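Local atomic coordinates of cell shape determining protein MreC (Streptococcus pneumoniae, PDB entry 2QF4), a protein that helps form and maintain cell shape, probably as part of the elongasome that synthesizes peripheral peptidoglycan. Residues H79-I84 with S107-A111; V97-L103 with R145-L151; N44-I48 with D127-G131. All blocks are in the same frame, centred on the assembly; numbering follows the deposited sequence. Where two conformers were deposited one is given.

How the contacts relate
The major extracellular domain of MreC holds two six-stranded antiparallel barrels, a pairing shared with alpha-lytic protease. Contacts 1 and 2 belong to the barrel built from residues 74-151, whereas contact 3 joins it to the other barrel. Between centres, contacts 1 and 2 lie about 13 Å apart, 2 and 3 about 15 Å, and 1 and 3 about 19 Å. Contact 2 touches both others: Arg145 and Leu103 reach contact 1, Leu98 and Leu151 reach Val130 of contact 3. Along the chain its segments alternate with those of each, and contact 1 falls wholly between residues 44-48 and 127-131. Contacts 1 and 2 thus shape one barrel, while contact 3 probably helps set how the two barrels sit together.

Contact 1. Residues H79-I84 with S107-A111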
ATOM      1  N   HIS A  79       1.068 -10.949 -14.219  1.00 11.84           N
ATOM      2  CA  HIS A  79       0.840 -10.925 -15.656  1.00 12.66           C
ATOM      3  C   HIS A  79       0.904 -12.366 -16.142  1.00 14.29           C
ATOM      4  O   HIS A  79       1.987 -12.928 -16.318  1.00 14.44           O
ATOM      5  CB  HIS A  79       1.890 -10.091 -16.360  1.00 12.70           C
ATOM      6  CG  HIS A  79       1.661  -9.984 -17.829  1.00 13.64           C
ATOM      7  ND1 HIS A  79       0.723  -9.128 -18.354  1.00 13.96           N
ATOM      8  CD2 HIS A  79       2.202 -10.654 -18.876  1.00 14.58           C
ATOM      9  CE1 HIS A  79       0.729  -9.241 -19.669  1.00 14.27           C
ATOM     10  NE2 HIS A  79       1.615 -10.162 -20.009  1.00 16.07           N
ATOM     11  N   GLY A  80      -0.274 -12.945 -16.329  1.00 15.89           N
ATOM     12  CA  GLY A  80      -0.399 -14.371 -16.595  1.00 16.70           C
ATOM     13  C   GLY A  80       0.309 -15.157 -15.509  1.00 17.39           C
ATOM     14  O   GLY A  80      -0.015 -15.040 -14.332  1.00 19.59           O
ATOM     15  N   SER A  81       1.294 -15.936 -15.925  1.00 18.58           N
ATOM     16  CA  SER A  81       2.053 -16.787 -14.997  1.00 18.96           C
ATOM     17  C   SER A  81       3.320 -16.115 -14.434  1.00 19.17           C
ATOM     18  O   SER A  81       4.075 -16.740 -13.664  1.00 21.38           O
ATOM     19  CB  SER A  81       2.411 -18.118 -15.664  1.00 20.90           C
ATOM     20  OG  SER A  81       3.303 -17.930 -16.743  1.00 23.51           O
ATOM     21  N   THR A  82       3.575 -14.849 -14.775  1.00 16.77           N
ATOM     22  CA  THR A  82       4.749 -14.173 -14.213  1.00 16.29           C
ATOM     23  C   THR A  82       4.362 -13.083 -13.239  1.00 14.79           C
ATOM     24  O   THR A  82       3.306 -12.503 -13.308  1.00 15.36           O
ATOM     25  CB  THR A  82       5.625 -13.502 -15.278  0.50 17.19           C
ATOM     26  OG1 THR A  82       5.493 -14.176 -16.535  0.50 16.47           O
ATOM     27  CG2 THR A  82       7.121 -13.481 -14.789  0.50 14.69           C
ATOM     28  N   THR A  83       5.253 -12.849 -12.298  1.00 13.12           N
ATOM     29  CA  THR A  83       5.083 -11.826 -11.267  1.00 12.54           C
ATOM     30  C   THR A  83       6.173 -10.790 -11.400  1.00 11.77           C
ATOM     31  O   THR A  83       7.347 -11.139 -11.529  1.00 13.46           O
ATOM     32  CB  THR A  83       5.153 -12.482  -9.888  1.00 13.28           C
ATOM     33  OG1 THR A  83       4.268 -13.620  -9.865  1.00 15.88           O
ATOM     34  CG2 THR A  83       4.749 -11.528  -8.806  1.00 14.23           C
ATOM     35  N   ILE A  84       5.785  -9.522 -11.350  1.00  9.92           N
ATOM     36  CA  ILE A  84       6.696  -8.382 -11.390  1.00  9.61           C
ATOM     37  C   ILE A  84       6.595  -7.637 -10.079  1.00  8.92           C
ATOM     38  O   ILE A  84       5.499  -7.261  -9.675  1.00  9.66           O
ATOM     39  CB  ILE A  84       6.343  -7.419 -12.562  1.00  9.92           C
ATOM     40  CG1 ILE A  84       6.271  -8.136 -13.945  1.00 11.61           C
ATOM     41  CG2 ILE A  84       7.349  -6.251 -12.583  1.00 10.75           C
ATOM     42  CD1 ILE A  84       4.913  -8.571 -14.374  1.00 12.27           C
ATOM     43  N   SER A 107       8.956  -7.897 -18.254  1.00 13.01           N
ATOM     44  CA  SER A 107       7.720  -8.538 -18.714  1.00 14.05           C
ATOM     45  C   SER A 107       6.721  -7.535 -19.224  1.00 13.20           C
ATOM     46  O   SER A 107       6.571  -6.443 -18.655  1.00 12.89           O
ATOM     47  CB  SER A 107       7.005  -9.305 -17.574  1.00 14.11           C
ATOM     48  OG  SER A 107       5.740  -9.827 -18.043  1.00 15.78           O
ATOM     49  N   ASP A 108       5.950  -7.928 -20.227  1.00 13.88           N
ATOM     50  CA  ASP A 108       4.776  -7.170 -20.586  1.00 14.12           C
ATOM     51  C   ASP A 108       3.880  -6.998 -19.354  1.00 13.40           C
ATOM     52  O   ASP A 108       3.777  -7.876 -18.505  1.00 12.61           O
ATOM     53  CB  ASP A 108       3.973  -7.869 -21.684  1.00 15.87           C
ATOM     54  CG  ASP A 108       4.667  -7.894 -23.028  1.00 19.55           C
ATOM     55  OD1 ASP A 108       5.715  -7.243 -23.233  1.00 21.68           O
ATOM     56  OD2 ASP A 108       4.120  -8.604 -23.904  1.00 25.90           O
ATOM     57  N   ILE A 109       3.234  -5.841 -19.285  1.00 12.21           N
ATOM     58  CA  ILE A 109       2.278  -5.520 -18.241  1.00 12.53           C
ATOM     59  C   ILE A 109       1.087  -4.912 -18.947  1.00 12.79           C
ATOM     60  O   ILE A 109       1.267  -4.050 -19.809  1.00 14.61           O
ATOM     61  CB  ILE A 109       2.888  -4.555 -17.205  1.00 12.31           C
ATOM     62  CG1 ILE A 109       3.995  -5.234 -16.390  1.00 12.51           C
ATOM     63  CG2 ILE A 109       1.805  -4.002 -16.240  1.00 14.88           C
ATOM     64  CD1 ILE A 109       4.782  -4.272 -15.519  1.00 13.38           C
ATOM     65  N   SER A 110      -0.108  -5.404 -18.653  1.00 12.88           N
ATOM     66  CA  SER A 110      -1.318  -5.036 -19.394  1.00 13.08           C
ATOM     67  C   SER A 110      -2.361  -4.451 -18.477  1.00 11.06           C
ATOM     68  O   SER A 110      -2.495  -4.845 -17.315  1.00 10.21           O
ATOM     69  CB  SER A 110      -1.914  -6.300 -20.010  1.00 13.71           C
ATOM     70  OG  SER A 110      -1.030  -6.940 -20.904  1.00 18.55           O
ATOM     71  N   ALA A 111      -3.201  -3.615 -19.047  1.00 11.21           N
ATOM     72  CA  ALA A 111      -4.362  -3.114 -18.345  1.00 10.95           C
ATOM     73  C   ALA A 111      -5.163  -4.288 -17.766  1.00 10.60           C
ATOM     74  O   ALA A 111      -5.396  -5.299 -18.458  1.00 12.18           O
ATOM     75  CB  ALA A 111      -5.208  -2.284 -19.314  1.00 11.97           C
TER
HETATM   76  O   HOH W   1       2.286 -11.004 -22.690  1.00 29.31           O
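The backbone oxygen of Asp108 is held between a hydroxyl and a ring. Ser107 OG donates a hydrogen bond of 2.8 Å to Asp108 O, and the same oxygen sits 3.0 Å above the centre of the His79 imidazole. No hydrogen bond joins that oxygen to the ring; the carbonyl rests on its face. CG lies anti to the backbone N of His79 (chi1 -177°), which carries the ring out over the loop. Histidine suits the place because both nitrogens find partners round the rim while the face packs: ND1 bonds to Asp113, and NE2 lies 2.9 Å from a water that donates a longer bond to Asp108 OD2. At the ring edge Ser110 OG comes within 3.1 Å of His79 CE1. Along strand 82-92, the branched Ile84 supplies an apolar tip, its CD1 lying 4.0 Å from Ile109 CG1 and 3.9 Å from Ser107 CB. Gly80 takes positive phi in the type II' turn from His79 to Thr82, a conformation favoured by glycine. This hairpin turn joins strands 74-79 and 82-92 and meets, at the barrel surface, the loop between strands 97-101 and 114-118; Ile109 packs inward on Ile77 and on Val133 and Thr136 of strand 126-137.

Contact 2. Residues V97-L103 with R145-L151; sequences VLKISQL and REVTVKL
Ile100 and Val149 cross obliquely on the inner side of two paired strands, with Ile100 CD1 only 3.5 Å from Val149 CG2, tighter than usual for two methyl groups. Ile100 CG1 stands anti to its own carbonyl carbon (chi1 -68°), and from there the chain extends to bring CD1 against the valine. Leu98 meets Leu151 at about a right angle, CD2 to CD2 at 3.9 Å. Leu103 likewise stands across Val147, its CD1 3.7 Å from Val147 CG2, and the same methyl also reaches the bent arm of Arg145, 3.6 Å from NE. Branched and apolar residues fill this face because it is turned to the interior of the barrel, where Ile100 also packs on Val75 and Leu98 on Ile88. The barrel is of the chymotrypsin-like kind found in alpha-lytic protease, and strands 97-101 and 146-151 are antiparallel neighbours within it. Leu98 with Val149 and Ile100 with Val147 are hydrogen-bonded pairs; Val147 N gives the straightest bond, 2.9 Å to Ile100 O at 169°. Lys99 and Thr148 form the non-hydrogen-bonded pair between them and face the other way, their polar groups suiting this partly exposed side. There the extended Glu146 side chain runs slantwise over the bent Lys99, OE2 lying 3.4 Å from CE but 4.3 Å from NZ, beyond a salt bridge. Arg145 NH2 bonds to the carbonyls of Ser105 and Ser107.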
ATOM      1  N   VAL A  97      -4.625   7.830 -10.153  1.00  9.46           N
ATOM      2  CA  VAL A  97      -3.889   6.583 -10.229  1.00  8.34           C
ATOM      3  C   VAL A  97      -2.673   6.592  -9.318  1.00  7.64           C
ATOM      4  O   VAL A  97      -1.967   7.586  -9.168  1.00  8.08           O
ATOM      5  CB  VAL A  97      -3.424   6.264 -11.691  1.00  8.78           C
ATOM      6  CG1 VAL A  97      -4.611   5.845 -12.559  1.00 11.46           C
ATOM      7  CG2 VAL A  97      -2.633   7.415 -12.316  1.00  8.92           C
ATOM      8  N   LEU A  98      -2.433   5.421  -8.731  1.00  7.26           N
ATOM      9  CA  LEU A  98      -1.210   5.118  -7.991  1.00  7.50           C
ATOM     10  C   LEU A  98      -0.061   4.881  -8.965  1.00  6.93           C
ATOM     11  O   LEU A  98      -0.255   4.311 -10.030  1.00  8.47           O
ATOM     12  CB  LEU A  98      -1.487   3.852  -7.184  1.00  7.50           C
ATOM     13  CG  LEU A  98      -0.477   3.452  -6.132  1.00  8.66           C
ATOM     14  CD1 LEU A  98      -0.576   4.376  -4.940  1.00  9.38           C
ATOM     15  CD2 LEU A  98      -0.720   1.982  -5.773  1.00 10.26           C
ATOM     16  N   LYS A  99       1.134   5.298  -8.568  1.00  7.31           N
ATOM     17  CA  LYS A  99       2.352   5.145  -9.368  1.00  7.79           C
ATOM     18  C   LYS A  99       3.298   4.150  -8.733  1.00  7.64           C
ATOM     19  O   LYS A  99       3.590   4.255  -7.533  1.00  7.57           O
ATOM     20  CB  LYS A  99       3.080   6.500  -9.467  1.00  8.75           C
ATOM     21  CG  LYS A  99       2.214   7.525 -10.195  1.00 11.77           C
ATOM     22  CD  LYS A  99       2.736   8.962 -10.049  1.00 16.46           C
ATOM     23  CE  LYS A  99       3.939   9.195 -10.897  1.00 21.38           C
ATOM     24  NZ  LYS A  99       4.088  10.665 -11.223  1.00 23.50           N
ATOM     25  N   ILE A 100       3.767   3.216  -9.559  1.00  7.78           N
ATOM     26  CA  ILE A 100       4.691   2.159  -9.126  1.00  8.39           C
ATOM     27  C   ILE A 100       5.919   2.185 -10.022  1.00  7.49           C
ATOM     28  O   ILE A 100       5.835   2.389 -11.232  1.00  8.14           O
ATOM     29  CB  ILE A 100       3.978   0.801  -9.215  1.00  8.83           C
ATOM     30  CG1 ILE A 100       2.837   0.751  -8.119  1.00 12.33           C
ATOM     31  CG2 ILE A 100       4.950  -0.364  -9.057  1.00  8.98           C
ATOM     32  CD1 ILE A 100       1.834  -0.382  -8.349  1.00 15.09           C
ATOM     33  N   SER A 101       7.086   2.002  -9.413  1.00  7.31           N
ATOM     34  CA  SER A 101       8.311   1.913 -10.196  1.00  9.23           C
ATOM     35  C   SER A 101       9.270   0.912  -9.563  1.00  8.01           C
ATOM     36  O   SER A 101       8.856   0.088  -8.763  1.00  7.52           O
ATOM     37  CB  SER A 101       8.897   3.298 -10.388  0.50 11.46           C
ATOM     38  OG  SER A 101       9.434   3.741  -9.184  0.50 15.18           O
ATOM     39  N   GLN A 102      10.517   0.961  -9.971  1.00  7.53           N
ATOM     40  CA  GLN A 102      11.567   0.031  -9.540  1.00  8.73           C
ATOM     41  C   GLN A 102      11.170  -1.390  -9.853  1.00  7.78           C
ATOM     42  O   GLN A 102      11.258  -2.287  -9.022  1.00  8.44           O
ATOM     43  CB  GLN A 102      11.912   0.212  -8.085  1.00  9.55           C
ATOM     44  CG  GLN A 102      12.459   1.606  -7.777  1.00 12.37           C
ATOM     45  CD  GLN A 102      13.110   1.728  -6.399  1.00 14.30           C
ATOM     46  OE1 GLN A 102      12.999   0.855  -5.568  1.00 18.09           O
ATOM     47  NE2 GLN A 102      13.837   2.792  -6.213  1.00 24.52           N
ATOM     48  N   LEU A 103      10.706  -1.612 -11.082  1.00  8.48           N
ATOM     49  CA  LEU A 103      10.219  -2.934 -11.466  1.00  8.88           C
ATOM     50  C   LEU A 103      11.353  -3.922 -11.671  1.00  8.88           C
ATOM     51  O   LEU A 103      12.366  -3.594 -12.254  1.00  9.44           O
ATOM     52  CB  LEU A 103       9.427  -2.821 -12.750  1.00  9.33           C
ATOM     53  CG  LEU A 103       8.277  -1.800 -12.763  1.00 10.04           C
ATOM     54  CD1 LEU A 103       7.660  -1.749 -14.186  1.00 11.96           C
ATOM     55  CD2 LEU A 103       7.232  -2.175 -11.721  1.00 11.78           C
ATOM     56  N   ARG A 145      10.822   2.289 -16.326  1.00 11.27           N
ATOM     57  CA  ARG A 145       9.415   2.026 -16.611  1.00 10.12           C
ATOM     58  C   ARG A 145       8.594   2.193 -15.331  1.00  9.27           C
ATOM     59  O   ARG A 145       8.970   1.719 -14.238  1.00  9.87           O
ATOM     60  CB  ARG A 145       9.193   0.625 -17.192  1.00  9.67           C
ATOM     61  CG  ARG A 145       7.756   0.303 -17.537  1.00  9.42           C
ATOM     62  CD  ARG A 145       7.590  -0.920 -18.419  1.00 10.40           C
ATOM     63  NE  ARG A 145       8.042  -2.143 -17.767  1.00 10.57           N
ATOM     64  CZ  ARG A 145       7.511  -3.346 -17.960  1.00 10.47           C
ATOM     65  NH1 ARG A 145       6.461  -3.545 -18.745  1.00 11.75           N
ATOM     66  NH2 ARG A 145       8.031  -4.380 -17.323  1.00 10.98           N
ATOM     67  N   GLU A 146       7.419   2.791 -15.489  1.00  8.86           N
ATOM     68  CA  GLU A 146       6.502   3.063 -14.390  1.00  9.22           C
ATOM     69  C   GLU A 146       5.144   2.466 -14.739  1.00  8.15           C
ATOM     70  O   GLU A 146       4.793   2.356 -15.899  1.00 10.48           O
ATOM     71  CB  GLU A 146       6.349   4.584 -14.243  1.00 10.64           C
ATOM     72  CG  GLU A 146       5.396   5.136 -13.204  1.00 13.86           C
ATOM     73  CD  GLU A 146       5.116   6.616 -13.468  1.00 16.14           C
ATOM     74  OE1 GLU A 146       6.097   7.352 -13.758  1.00 21.54           O
ATOM     75  OE2 GLU A 146       3.917   7.035 -13.497  1.00 21.12           O
ATOM     76  N   VAL A 147       4.411   2.081 -13.726  1.00  8.50           N
ATOM     77  CA  VAL A 147       3.076   1.542 -13.875  1.00  8.22           C
ATOM     78  C   VAL A 147       2.105   2.435 -13.154  1.00  8.20           C
ATOM     79  O   VAL A 147       2.361   2.847 -12.011  1.00  8.68           O
ATOM     80  CB  VAL A 147       2.958   0.104 -13.318  1.00  8.67           C
ATOM     81  CG1 VAL A 147       1.619  -0.527 -13.680  1.00 11.15           C
ATOM     82  CG2 VAL A 147       4.092  -0.763 -13.817  1.00 11.74           C
ATOM     83  N   THR A 148       0.958   2.719 -13.764  1.00  7.69           N
ATOM     84  CA  THR A 148      -0.154   3.385 -13.103  1.00  7.62           C
ATOM     85  C   THR A 148      -1.255   2.384 -12.801  1.00  7.20           C
ATOM     86  O   THR A 148      -1.522   1.477 -13.608  1.00  7.88           O
ATOM     87  CB  THR A 148      -0.664   4.615 -13.875  1.00  8.45           C
ATOM     88  OG1 THR A 148      -1.062   4.252 -15.199  1.00  9.02           O
ATOM     89  CG2 THR A 148       0.413   5.723 -13.933  1.00  9.67           C
ATOM     90  N   VAL A 149      -1.852   2.535 -11.620  1.00  7.47           N
ATOM     91  CA  VAL A 149      -2.768   1.578 -11.060  1.00  8.12           C
ATOM     92  C   VAL A 149      -4.026   2.270 -10.519  1.00  7.88           C
ATOM     93  O   VAL A 149      -3.950   3.291  -9.830  1.00  8.81           O
ATOM     94  CB  VAL A 149      -2.067   0.792  -9.936  1.00  8.06           C
ATOM     95  CG1 VAL A 149      -3.009  -0.109  -9.116  1.00 10.30           C
ATOM     96  CG2 VAL A 149      -0.905  -0.038 -10.494  1.00  9.94           C
ATOM     97  N   LYS A 150      -5.166   1.674 -10.816  1.00  8.24           N
ATOM     98  CA  LYS A 150      -6.440   2.128 -10.256  1.00  9.41           C
ATOM     99  C   LYS A 150      -6.664   1.392  -8.942  1.00  8.33           C
ATOM    100  O   LYS A 150      -6.773   0.176  -8.920  1.00  8.79           O
ATOM    101  CB  LYS A 150      -7.583   1.838 -11.226  1.00 10.31           C
ATOM    102  CG  LYS A 150      -8.922   2.293 -10.706  1.00 13.31           C
ATOM    103  CD  LYS A 150     -10.061   1.996 -11.635  1.00 15.99           C
ATOM    104  CE  LYS A 150     -11.310   2.808 -11.274  1.00 19.54           C
ATOM    105  NZ  LYS A 150     -12.354   2.691 -12.301  1.00 23.90           N
ATOM    106  N   LEU A 151      -6.756   2.148  -7.862  1.00  8.81           N
ATOM    107  CA  LEU A 151      -6.957   1.573  -6.526  1.00  9.26           C
ATOM    108  C   LEU A 151      -8.291   0.905  -6.401  1.00  9.91           C
ATOM    109  O   LEU A 151      -9.298   1.430  -6.865  1.00 11.53           O
ATOM    110  CB  LEU A 151      -6.816   2.678  -5.470  1.00  9.92           C
ATOM    111  CG  LEU A 151      -5.416   3.290  -5.310  1.00 10.56           C
ATOM    112  CD1 LEU A 151      -5.427   4.513  -4.427  1.00 12.82           C
ATOM    113  CD2 LEU A 151      -4.464   2.239  -4.759  1.00 14.02           C
TER
HETATM  114  O   HOH W   2      11.150   0.418 -13.267  1.00 12.12           O

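Contact 3. Residues N44-I48 with D127-G131. With EDO (1,2-ethanediol), chain E.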
ATOM      1  N   ASN A  44     -12.303  -2.009   3.436  1.00 16.22           N
ATOM      2  CA  ASN A  44     -13.088  -2.494   2.305  1.00 20.23           C
ATOM      3  C   ASN A  44     -12.314  -3.585   1.520  1.00 19.45           C
ATOM      4  O   ASN A  44     -12.448  -3.663   0.290  1.00 23.30           O
ATOM      5  CB  ASN A  44     -13.452  -1.289   1.387  1.00 21.23           C
ATOM      6  CG  ASN A  44     -14.385  -0.238   2.061  1.00 24.63           C
ATOM      7  OD1 ASN A  44     -15.254  -0.581   2.853  1.00 29.35           O
ATOM      8  ND2 ASN A  44     -14.219   1.043   1.688  1.00 24.09           N
ATOM      9  N   GLY A  45     -11.547  -4.423   2.212  1.00 19.17           N
ATOM     10  CA  GLY A  45     -10.798  -5.512   1.567  1.00 18.50           C
ATOM     11  C   GLY A  45      -9.483  -5.165   0.885  1.00 17.11           C
ATOM     12  O   GLY A  45      -8.760  -6.076   0.424  1.00 19.45           O
ATOM     13  N   GLY A  46      -9.135  -3.883   0.827  1.00 13.66           N
ATOM     14  CA  GLY A  46      -7.971  -3.486   0.076  1.00 12.16           C
ATOM     15  C   GLY A  46      -7.047  -2.550   0.822  1.00 10.12           C
ATOM     16  O   GLY A  46      -7.387  -1.940   1.853  1.00  9.69           O
ATOM     17  N   LEU A  47      -5.848  -2.398   0.266  1.00  9.05           N
ATOM     18  CA  LEU A  47      -4.845  -1.516   0.872  1.00  8.67           C
ATOM     19  C   LEU A  47      -5.253  -0.056   0.768  1.00  7.73           C
ATOM     20  O   LEU A  47      -5.596   0.433  -0.296  1.00  8.62           O
ATOM     21  CB  LEU A  47      -3.515  -1.687   0.148  1.00  7.95           C
ATOM     22  CG  LEU A  47      -2.313  -1.012   0.832  1.00  8.08           C
ATOM     23  CD1 LEU A  47      -2.027  -1.658   2.209  1.00  9.47           C
ATOM     24  CD2 LEU A  47      -1.091  -1.043  -0.084  1.00  9.14           C
ATOM     25  N   ILE A  48      -5.191   0.639   1.905  1.00  7.78           N
ATOM     26  CA  ILE A  48      -5.461   2.089   1.921  1.00  8.15           C
ATOM     27  C   ILE A  48      -4.317   2.931   2.437  1.00  7.98           C
ATOM     28  O   ILE A  48      -4.340   4.127   2.251  1.00  8.02           O
ATOM     29  CB  ILE A  48      -6.806   2.421   2.613  1.00  8.69           C
ATOM     30  CG1 ILE A  48      -6.840   2.027   4.095  1.00  9.56           C
ATOM     31  CG2 ILE A  48      -7.965   1.761   1.843  1.00 10.82           C
ATOM     32  CD1 ILE A  48      -6.135   3.007   5.010  1.00 10.31           C
ATOM     33  N   ASP A 127       0.180  -9.980  -0.568  1.00  9.62           N
ATOM     34  CA  ASP A 127      -1.089 -10.485  -1.080  1.00  9.99           C
ATOM     35  C   ASP A 127      -2.316  -9.661  -0.718  1.00 10.47           C
ATOM     36  O   ASP A 127      -3.426 -10.041  -1.041  1.00 12.10           O
ATOM     37  CB  ASP A 127      -1.291 -11.982  -0.718  1.00 11.34           C
ATOM     38  CG  ASP A 127      -0.156 -12.852  -1.213  1.00 13.98           C
ATOM     39  OD1 ASP A 127       0.359 -12.653  -2.305  1.00 15.78           O
ATOM     40  OD2 ASP A 127       0.253 -13.775  -0.471  1.00 21.11           O
ATOM     41  N   ILE A 128      -2.140  -8.500  -0.124  1.00  9.31           N
ATOM     42  CA  ILE A 128      -3.256  -7.615   0.127  1.00  9.46           C
ATOM     43  C   ILE A 128      -3.627  -6.948  -1.209  1.00  8.67           C
ATOM     44  O   ILE A 128      -2.749  -6.419  -1.893  1.00  8.62           O
ATOM     45  CB  ILE A 128      -2.890  -6.520   1.131  1.00  8.88           C
ATOM     46  CG1 ILE A 128      -2.503  -7.121   2.480  1.00 10.08           C
ATOM     47  CG2 ILE A 128      -4.043  -5.522   1.284  1.00 10.04           C
ATOM     48  CD1 ILE A 128      -1.838  -6.112   3.432  1.00 11.86           C
ATOM     49  N   PRO A 129      -4.916  -6.969  -1.605  1.00  8.76           N
ATOM     50  CA  PRO A 129      -5.303  -6.301  -2.859  1.00  8.96           C
ATOM     51  C   PRO A 129      -4.941  -4.822  -2.839  1.00  8.47           C
ATOM     52  O   PRO A 129      -5.234  -4.130  -1.868  1.00  9.11           O
ATOM     53  CB  PRO A 129      -6.825  -6.517  -2.927  1.00 10.02           C
ATOM     54  CG  PRO A 129      -7.031  -7.755  -2.115  1.00 10.80           C
ATOM     55  CD  PRO A 129      -6.066  -7.645  -0.991  1.00 10.26           C
ATOM     56  N   VAL A 130      -4.400  -4.347  -3.956  1.00  8.09           N
ATOM     57  CA  VAL A 130      -4.088  -2.921  -4.173  1.00  8.88           C
ATOM     58  C   VAL A 130      -4.952  -2.318  -5.270  1.00  8.66           C
ATOM     59  O   VAL A 130      -5.586  -1.276  -5.061  1.00  8.74           O
ATOM     60  CB  VAL A 130      -2.595  -2.735  -4.482  1.00  8.32           C
ATOM     61  CG1 VAL A 130      -2.260  -1.261  -4.759  1.00  9.44           C
ATOM     62  CG2 VAL A 130      -1.773  -3.214  -3.304  1.00  9.87           C
ATOM     63  N   GLY A 131      -5.004  -2.972  -6.421  1.00  8.85           N
ATOM     64  CA  GLY A 131      -5.784  -2.465  -7.540  1.00  9.04           C
ATOM     65  C   GLY A 131      -5.464  -3.198  -8.803  1.00  8.86           C
ATOM     66  O   GLY A 131      -4.984  -4.328  -8.762  1.00  9.85           O
TER
HETATM   67  C1  EDO E 603      -4.544 -11.234   2.582  1.00 36.66           C
HETATM   68  O1  EDO E 603      -5.111 -10.320   1.643  1.00 37.87           O
HETATM   69  C2  EDO E 603      -3.060 -10.938   2.743  1.00 35.28           C
HETATM   70  O2  EDO E 603      -2.788 -10.708   4.128  1.00 36.48           O
HETATM   71  O   HOH W   3      -6.740  -0.263  -2.783  1.00 13.30           O
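Leu47 reaches Pro129 and Val130 of the other barrel through both backbone and side chain. Its N donates a nearly straight bond (167°) of 2.8 Å to Pro129 O, arriving almost along the C=O axis. Followed outward, its CB lies 3.6 Å from the same Pro129 O and 4.0 Å from Ile128 CG2. CG stands anti to the backbone N (chi1 -170°), directing the branch along Val130. At the tip CD2 touches Val130 CG2 at 3.9 Å, and the two side chains lie side by side. Leucine suits this buried place, being apolar and long enough for a terminal methyl to lie against one of valine. Proline has no N-H to offer, but its carbonyl is used, and its ring carbon CD lies 3.4 Å from Gly45 O. Gly46 has no side chain, which suits a place where its CA comes 3.4 Å from Pro129 O. A water bridges the strands, donating to Leu47 O and to Val130 O. At the outer end an ethanediol molecule, probably from the crystallisation liquor, bonds through O1 to Asp127 O. A classic beta bulge sets Val130 and Gly131 together against Val115. Residues 46-48, on strand 46-54, run at 70° to residues 127-131, on strand 126-137; Leu47 also touches Leu40 of strand 40-43, Leu64 in the loop after strand 59-63, and Thr117 of strand 114-118 in the other barrel.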